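Local coordinates for protein beta 1-3 glucanase (Clostridium beijerinckii NCIMB 8052, PDB 5H4E) that probably hydrolyses beta-1,3-glucan chains as a member of glycoside hydrolase family 64, at residues L105-N110 with I117-P122; I134-A139 with V155-Y160; G249-H254 with F262-G267. One frame throughout, in Å; residues are numbered along the deposited sequence.

Contact 1: residues L105-N110 with I117-P122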
# COMPACT_ATOMS: atom_id res chain seq x y z
N LEU A 105 7.42 -16.80 -1.50
CA LEU A 105 6.07 -16.68 -2.04
C LEU A 105 5.98 -17.43 -3.36
O LEU A 105 7.00 -17.67 -4.02
CB LEU A 105 5.69 -15.21 -2.22
CG LEU A 105 5.66 -14.42 -0.91
CD1 LEU A 105 5.28 -12.98 -1.16
CD2 LEU A 105 4.66 -15.08 0.02
N TYR A 106 4.76 -17.82 -3.72
CA TYR A 106 4.51 -18.43 -5.03
C TYR A 106 3.96 -17.39 -6.00
O TYR A 106 2.78 -17.05 -5.95
CB TYR A 106 3.51 -19.58 -4.91
CG TYR A 106 3.92 -20.70 -3.99
CD1 TYR A 106 4.72 -21.75 -4.43
CD2 TYR A 106 3.48 -20.72 -2.67
CE1 TYR A 106 5.09 -22.78 -3.59
CE2 TYR A 106 3.84 -21.75 -1.82
CZ TYR A 106 4.64 -22.78 -2.28
OH TYR A 106 4.99 -23.80 -1.43
N ILE A 107 4.83 -16.90 -6.89
CA ILE A 107 4.43 -15.88 -7.85
C ILE A 107 4.28 -16.48 -9.26
O ILE A 107 5.24 -16.98 -9.83
CB ILE A 107 5.47 -14.74 -7.89
CG1 ILE A 107 5.48 -14.00 -6.54
CG2 ILE A 107 5.19 -13.80 -9.05
CD1 ILE A 107 6.53 -12.90 -6.44
N LYS A 108 3.06 -16.43 -9.79
CA LYS A 108 2.75 -16.93 -11.13
C LYS A 108 2.97 -15.87 -12.22
O LYS A 108 2.29 -14.84 -12.23
CB LYS A 108 1.30 -17.43 -11.19
CG LYS A 108 0.89 -18.15 -12.48
CD LYS A 108 1.48 -19.55 -12.53
CE LYS A 108 0.75 -20.44 -13.53
NZ LYS A 108 1.17 -21.87 -13.36
N VAL A 109 3.90 -16.12 -13.14
CA VAL A 109 4.08 -15.21 -14.28
C VAL A 109 3.01 -15.51 -15.32
O VAL A 109 2.65 -16.67 -15.54
CB VAL A 109 5.49 -15.32 -14.92
CG1 VAL A 109 5.65 -14.29 -16.05
CG2 VAL A 109 6.58 -15.14 -13.87
N ASN A 110 2.49 -14.47 -15.97
CA ASN A 110 1.36 -14.63 -16.88
C ASN A 110 1.39 -13.68 -18.08
O ASN A 110 2.46 -13.21 -18.48
CB ASN A 110 0.05 -14.45 -16.12
CG ASN A 110 -0.03 -13.11 -15.40
OD1 ASN A 110 0.49 -12.09 -15.88
ND2 ASN A 110 -0.68 -13.10 -14.24
N ILE A 117 3.23 -9.03 -20.65
CA ILE A 117 3.62 -10.08 -19.70
C ILE A 117 3.73 -9.56 -18.27
O ILE A 117 4.49 -8.63 -18.01
CB ILE A 117 4.96 -10.70 -20.09
CG1 ILE A 117 4.91 -11.25 -21.52
CG2 ILE A 117 5.38 -11.76 -19.09
CD1 ILE A 117 3.65 -12.04 -21.83
N GLY A 118 3.00 -10.18 -17.35
CA GLY A 118 2.98 -9.70 -15.98
C GLY A 118 3.10 -10.79 -14.94
O GLY A 118 3.50 -11.92 -15.23
N TYR A 119 2.74 -10.47 -13.70
CA TYR A 119 2.78 -11.47 -12.65
C TYR A 119 1.58 -11.33 -11.72
O TYR A 119 0.99 -10.25 -11.60
CB TYR A 119 4.08 -11.37 -11.84
CG TYR A 119 4.12 -10.19 -10.89
CD1 TYR A 119 3.73 -10.33 -9.56
CD2 TYR A 119 4.54 -8.93 -11.33
CE1 TYR A 119 3.76 -9.24 -8.69
CE2 TYR A 119 4.58 -7.84 -10.46
CZ TYR A 119 4.18 -8.01 -9.14
OH TYR A 119 4.22 -6.94 -8.26
N ALA A 120 1.25 -12.43 -11.07
CA ALA A 120 0.20 -12.46 -10.06
C ALA A 120 0.86 -12.66 -8.71
O ALA A 120 1.47 -13.70 -8.46
CB ALA A 120 -0.80 -13.58 -10.34
N GLY A 121 0.77 -11.65 -7.85
CA GLY A 121 1.21 -11.79 -6.48
C GLY A 121 0.08 -12.42 -5.69
O GLY A 121 -0.94 -12.81 -6.27
N PRO A 122 0.24 -12.53 -4.37
CA PRO A 122 -0.81 -13.17 -3.55
C PRO A 122 -2.16 -12.49 -3.73
O PRO A 122 -2.25 -11.26 -3.70
CB PRO A 122 -0.30 -12.99 -2.12
CG PRO A 122 1.20 -12.85 -2.27
CD PRO A 122 1.41 -12.13 -3.57
O HOH W 1 0.54 -16.76 -7.66
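Lys108 and Ala120 face each other across the two strands, and their backbones exchange two bonds of unequal quality: Ala120 N reaches Lys108 O at 2.9 Å, whereas the return bond from Lys108 N to Ala120 O is weak at 3.4 Å. Further along, Asn110 N gives a nearly straight bond to Gly118 O (2.8 Å, 169° at the hydrogen), though from above the carbonyl plane. Between these bonds lies the non-hydrogen-bonded pair Val109 and Tyr119, whose CA atoms approach to 4.3 Å. At the other end a water sits 2.8 Å from Tyr106 O, beside Ala120 O.

Apolar side chains continue the contact. Ile107 CG2, set anti to its own backbone N, comes obliquely against Tyr119 CD1 at 3.8 Å. Val109 CG1 likewise slants across Ile117 CG2 at 4.0 Å, and Leu105 CD1 meets the pyrrolidine ring at Pro122 CG, 4.2 Å away. Lys108 leaves from the other face; its ammonium bonds Asn73 O, and the side chain makes a cation-pi contact with Tyr74. Tyr119 also packs on Arg96 and Tyr98. The whole is an antiparallel beta hairpin, strands 108-111 and 117-120, laid against the larger sheet that holds strands 95-101 and 136-144.

Contact 2: residues I134-A139 with V155-Y160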
# COMPACT_ATOMS: atom_id res chain seq x y z
N ILE A 134 1.07 -17.69 4.51
CA ILE A 134 2.51 -17.38 4.55
C ILE A 134 2.77 -16.00 5.16
O ILE A 134 2.06 -15.03 4.86
CB ILE A 134 3.15 -17.46 3.16
CG1 ILE A 134 2.93 -18.85 2.54
CG2 ILE A 134 4.63 -17.16 3.24
CD1 ILE A 134 3.45 -18.97 1.12
N MET A 135 3.76 -15.92 6.04
CA MET A 135 4.16 -14.64 6.63
C MET A 135 4.91 -13.85 5.59
O MET A 135 5.99 -14.25 5.15
CB MET A 135 5.04 -14.85 7.86
CG MET A 135 4.42 -15.73 8.96
SD MET A 135 2.97 -15.00 9.77
CE MET A 135 1.66 -15.77 8.84
N PHE A 136 4.33 -12.73 5.16
CA PHE A 136 5.03 -11.87 4.20
C PHE A 136 4.55 -10.43 4.31
O PHE A 136 3.43 -10.17 4.76
CB PHE A 136 4.83 -12.37 2.76
CG PHE A 136 3.44 -12.15 2.21
CD1 PHE A 136 3.12 -10.97 1.56
CD2 PHE A 136 2.46 -13.13 2.35
CE1 PHE A 136 1.84 -10.76 1.06
CE2 PHE A 136 1.19 -12.93 1.84
CZ PHE A 136 0.87 -11.74 1.20
N GLU A 137 5.42 -9.51 3.89
CA GLU A 137 5.07 -8.11 3.65
C GLU A 137 5.76 -7.72 2.34
O GLU A 137 6.56 -8.50 1.81
CB GLU A 137 5.53 -7.20 4.80
CG GLU A 137 4.97 -7.59 6.15
CD GLU A 137 3.52 -7.13 6.36
OE1 GLU A 137 2.85 -6.70 5.39
OE2 GLU A 137 3.06 -7.20 7.52
N TRP A 138 5.44 -6.53 1.82
CA TRP A 138 6.28 -5.96 0.76
C TRP A 138 6.53 -4.46 0.99
O TRP A 138 5.70 -3.76 1.57
CB TRP A 138 5.68 -6.21 -0.65
CG TRP A 138 4.42 -5.44 -0.99
CD1 TRP A 138 4.34 -4.15 -1.44
CD2 TRP A 138 3.07 -5.93 -0.97
NE1 TRP A 138 3.04 -3.81 -1.68
CE2 TRP A 138 2.23 -4.88 -1.39
CE3 TRP A 138 2.49 -7.16 -0.62
CZ2 TRP A 138 0.84 -5.00 -1.47
CZ3 TRP A 138 1.11 -7.28 -0.71
CH2 TRP A 138 0.30 -6.21 -1.12
N ALA A 139 7.70 -4.01 0.57
CA ALA A 139 8.00 -2.58 0.47
C ALA A 139 7.66 -2.13 -0.95
O ALA A 139 7.88 -2.87 -1.91
CB ALA A 139 9.47 -2.31 0.78
N VAL A 155 -2.04 -1.12 3.39
CA VAL A 155 -3.23 -0.91 2.59
C VAL A 155 -4.03 -2.20 2.44
O VAL A 155 -5.26 -2.17 2.43
CB VAL A 155 -2.86 -0.32 1.22
CG1 VAL A 155 -4.05 -0.33 0.27
CG2 VAL A 155 -2.34 1.11 1.41
N ASP A 156 -3.34 -3.33 2.36
CA ASP A 156 -4.00 -4.63 2.22
C ASP A 156 -4.05 -5.43 3.52
O ASP A 156 -5.01 -6.18 3.76
CB ASP A 156 -3.30 -5.48 1.15
CG ASP A 156 -3.67 -5.06 -0.27
OD1 ASP A 156 -4.54 -4.20 -0.43
OD2 ASP A 156 -3.08 -5.61 -1.22
N GLN A 157 -3.04 -5.28 4.36
CA GLN A 157 -2.88 -6.17 5.51
C GLN A 157 -1.90 -5.65 6.57
O GLN A 157 -1.09 -4.76 6.30
CB GLN A 157 -2.40 -7.55 5.04
CG GLN A 157 -1.06 -7.45 4.37
CD GLN A 157 -0.31 -8.77 4.27
OE1 GLN A 157 -0.90 -9.81 3.96
NE2 GLN A 157 0.99 -8.74 4.53
N PHE A 158 -1.99 -6.24 7.76
CA PHE A 158 -0.87 -6.30 8.69
C PHE A 158 -0.53 -7.75 8.99
O PHE A 158 -1.37 -8.48 9.54
CB PHE A 158 -1.17 -5.59 10.00
CG PHE A 158 -0.10 -5.79 11.04
CD1 PHE A 158 0.99 -4.95 11.09
CD2 PHE A 158 -0.17 -6.84 11.94
CE1 PHE A 158 2.00 -5.15 12.03
CE2 PHE A 158 0.82 -7.05 12.88
CZ PHE A 158 1.92 -6.21 12.92
N CYS A 159 0.69 -8.16 8.66
CA CYS A 159 1.15 -9.52 8.96
C CYS A 159 2.24 -9.52 10.03
O CYS A 159 2.09 -10.16 11.06
CB CYS A 159 1.64 -10.22 7.69
SG CYS A 159 2.25 -11.89 8.01
N TYR A 160 3.35 -8.82 9.78
CA TYR A 160 4.40 -8.70 10.79
C TYR A 160 4.94 -7.28 10.81
O TYR A 160 4.86 -6.58 9.81
CB TYR A 160 5.53 -9.73 10.54
CG TYR A 160 6.31 -9.62 9.24
CD1 TYR A 160 7.27 -8.62 9.06
CD2 TYR A 160 6.13 -10.55 8.21
CE1 TYR A 160 8.00 -8.53 7.88
CE2 TYR A 160 6.87 -10.47 7.02
CZ TYR A 160 7.80 -9.45 6.87
OH TYR A 160 8.54 -9.36 5.71
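Met135 and Cys159 have the nearest CA atoms, 6.4 Å apart, but the segments run 107° apart and form no ladder; every hydrogen bond between them uses the side chain of Glu137 or Gln157. Glu137 bends at chi2 (-79°) and turns its carboxylate to the 155-160 backbone. Glu137 OE2 accepts Tyr160 N on the anti side at 2.8 Å and Cys159 N on the syn side, both somewhat out of the carboxylate plane, and it also makes a salt bridge to Arg154. The other oxygen, Glu137 OE1, is met from above the carboxylate plane by Gln157 NE2 at 2.9 Å, the amide standing almost perpendicular to the carboxylate. Gln157 NE2 gives a second bond, 2.8 Å long, to Phe136 O. Both acceptors lie in the amide plane and Arg205 holds Gln157 OE1, which fixes the amide's rotation.

Looser contacts flank these bonds. Glu137 CG sits 3.4 Å above the centre of the Tyr160 ring, a CH-pi contact, while Cys159 SG touches Met135 SD at 3.6 Å. Separately, the carboxylate oxygen Asp156 OD2 approaches the edge of the Trp138 indole at CH2, 3.4 Å away. Strand 136-144 pairs with strand 95-101, strand 157-158 pairs instead with 206-207, Met135 touches helix 182-192, and Phe158 stacks on Trp337 of helix 332-339.

Contact 3: residues G249-H254 with F262-G267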
# COMPACT_ATOMS: atom_id res chain seq x y z
N GLY A 249 -3.53 24.28 -5.26
CA GLY A 249 -4.37 25.47 -5.28
C GLY A 249 -5.59 25.30 -4.41
O GLY A 249 -5.66 24.36 -3.61
N THR A 250 -6.56 26.20 -4.57
CA THR A 250 -7.79 26.12 -3.80
C THR A 250 -8.95 25.63 -4.67
O THR A 250 -9.25 26.22 -5.73
CB THR A 250 -8.17 27.47 -3.16
OG1 THR A 250 -7.09 27.91 -2.33
CG2 THR A 250 -9.43 27.33 -2.31
N TYR A 251 -9.58 24.56 -4.22
CA TYR A 251 -10.70 23.96 -4.93
C TYR A 251 -12.00 24.17 -4.16
O TYR A 251 -12.00 24.12 -2.93
CB TYR A 251 -10.47 22.46 -5.12
CG TYR A 251 -9.23 22.12 -5.93
CD1 TYR A 251 -9.30 21.97 -7.31
CD2 TYR A 251 -8.00 21.93 -5.30
CE1 TYR A 251 -8.18 21.64 -8.05
CE2 TYR A 251 -6.86 21.61 -6.04
CZ TYR A 251 -6.96 21.47 -7.41
OH TYR A 251 -5.84 21.14 -8.14
N SER A 252 -13.09 24.40 -4.87
CA SER A 252 -14.38 24.53 -4.21
C SER A 252 -15.42 23.69 -4.92
O SER A 252 -15.53 23.73 -6.14
CB SER A 252 -14.81 26.01 -4.17
OG SER A 252 -15.90 26.19 -3.28
N GLY A 253 -16.19 22.91 -4.18
CA GLY A 253 -17.10 21.98 -4.80
C GLY A 253 -18.50 21.98 -4.23
O GLY A 253 -18.72 22.47 -3.12
N HIS A 254 -19.43 21.43 -5.00
CA HIS A 254 -20.81 21.25 -4.56
C HIS A 254 -21.42 20.09 -5.33
O HIS A 254 -20.98 19.75 -6.42
CB HIS A 254 -21.64 22.54 -4.75
CG HIS A 254 -21.71 23.03 -6.17
ND1 HIS A 254 -20.72 22.78 -7.10
CD2 HIS A 254 -22.65 23.77 -6.81
CE1 HIS A 254 -21.05 23.34 -8.25
NE2 HIS A 254 -22.21 23.95 -8.10
N PHE A 262 -16.29 20.67 -8.93
CA PHE A 262 -15.36 21.63 -8.35
C PHE A 262 -14.86 22.65 -9.36
O PHE A 262 -14.86 22.43 -10.58
CB PHE A 262 -14.14 20.91 -7.75
CG PHE A 262 -14.45 20.07 -6.54
CD1 PHE A 262 -15.09 18.84 -6.68
CD2 PHE A 262 -14.08 20.48 -5.26
CE1 PHE A 262 -15.36 18.06 -5.58
CE2 PHE A 262 -14.35 19.70 -4.15
CZ PHE A 262 -15.00 18.49 -4.31
N ASN A 263 -14.42 23.78 -8.83
CA ASN A 263 -13.65 24.74 -9.61
C ASN A 263 -12.25 24.83 -9.02
O ASN A 263 -11.97 24.21 -8.00
CB ASN A 263 -14.33 26.11 -9.61
CG ASN A 263 -14.29 26.81 -8.26
OD1 ASN A 263 -13.98 26.20 -7.23
ND2 ASN A 263 -14.63 28.10 -8.26
N LYS A 264 -11.38 25.58 -9.68
CA LYS A 264 -10.01 25.75 -9.23
C LYS A 264 -9.64 27.22 -9.22
O LYS A 264 -9.79 27.92 -10.23
CB LYS A 264 -9.06 24.97 -10.15
CG LYS A 264 -7.60 25.08 -9.80
CD LYS A 264 -6.78 24.29 -10.82
CE LYS A 264 -5.29 24.34 -10.55
NZ LYS A 264 -4.57 23.47 -11.52
N ASN A 265 -9.17 27.70 -8.06
CA ASN A 265 -8.83 29.10 -7.87
C ASN A 265 -9.92 30.07 -8.33
O ASN A 265 -9.64 31.10 -8.95
CB ASN A 265 -7.51 29.41 -8.57
CG ASN A 265 -6.35 28.60 -8.02
OD1 ASN A 265 -6.25 28.37 -6.81
ND2 ASN A 265 -5.46 28.16 -8.90
N GLY A 266 -11.16 29.72 -8.02
CA GLY A 266 -12.30 30.58 -8.28
C GLY A 266 -12.80 30.58 -9.71
O GLY A 266 -13.53 31.48 -10.11
N GLY A 267 -12.42 29.57 -10.49
CA GLY A 267 -12.84 29.47 -11.88
C GLY A 267 -14.20 28.82 -12.06
O GLY A 267 -14.99 28.71 -11.12
O HOH W 2 -11.75 27.64 -5.98
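Phe262 lays its ring against Gly253 in an antiparallel beta hairpin, strands 249-256 and 259-264, the middle pair of a four-stranded sheet. Gly253 CA stands over one face of the Phe262 ring in a CH-pi contact, 3.6 Å from its centroid, an approach that the missing side chain allows. The ring rim continues to Tyr251, where Phe262 CD2 lies 4.1 Å from Tyr251 CB; Ile299 of helix 294-309 touches both residues.

Tyr251 runs alongside the fully extended Lys264, the two pointing the same way, with Tyr251 CE1 3.9 Å from Lys264 CG. Their polar ends converge on Asp295, whose OD1 is hydrogen-bonded to Tyr251 OH and forms a salt bridge with Lys264 NZ.

Asn263 works on the opposite face. With CG lodged between its own N and carbonyl carbon (chi1 70°), Asn263 OD1 accepts a weak bond from Ser252 N at 3.1 Å, while Asn263 N bonds Ser252 O at 2.9 Å. Asn263 ND2 bonds Gly267 O at 2.9 Å, linking the strand to the last residue of the type I' turn that starts at Lys264. One water donates to Asn263 OD1 and Thr250 O and accepts from Gly266 N at 3.0 Å.

Overall arrangement
Contacts 1 and 2 are neighbours, their centres about 16 Å apart, and they share one apolar seam: Phe136 of contact 2 takes Pro122 CG on its CZ and Leu105 CD2 on its CD2, each at 3.7 Å, while Leu105 CD2 also meets Ile134 CG2. The segments flanking the hairpin strands of contact 1 thus pack onto the start of strand 136-144 and the residues just before it. Contact 3 lies apart, its centre about 42 Å from that of contact 1 and about 38 Å from that of contact 2, with nearest atoms about 30 Å and about 22 Å away respectively. It belongs to a separate small sheet backed by helix 294-309, across the chain's centre from contact 1.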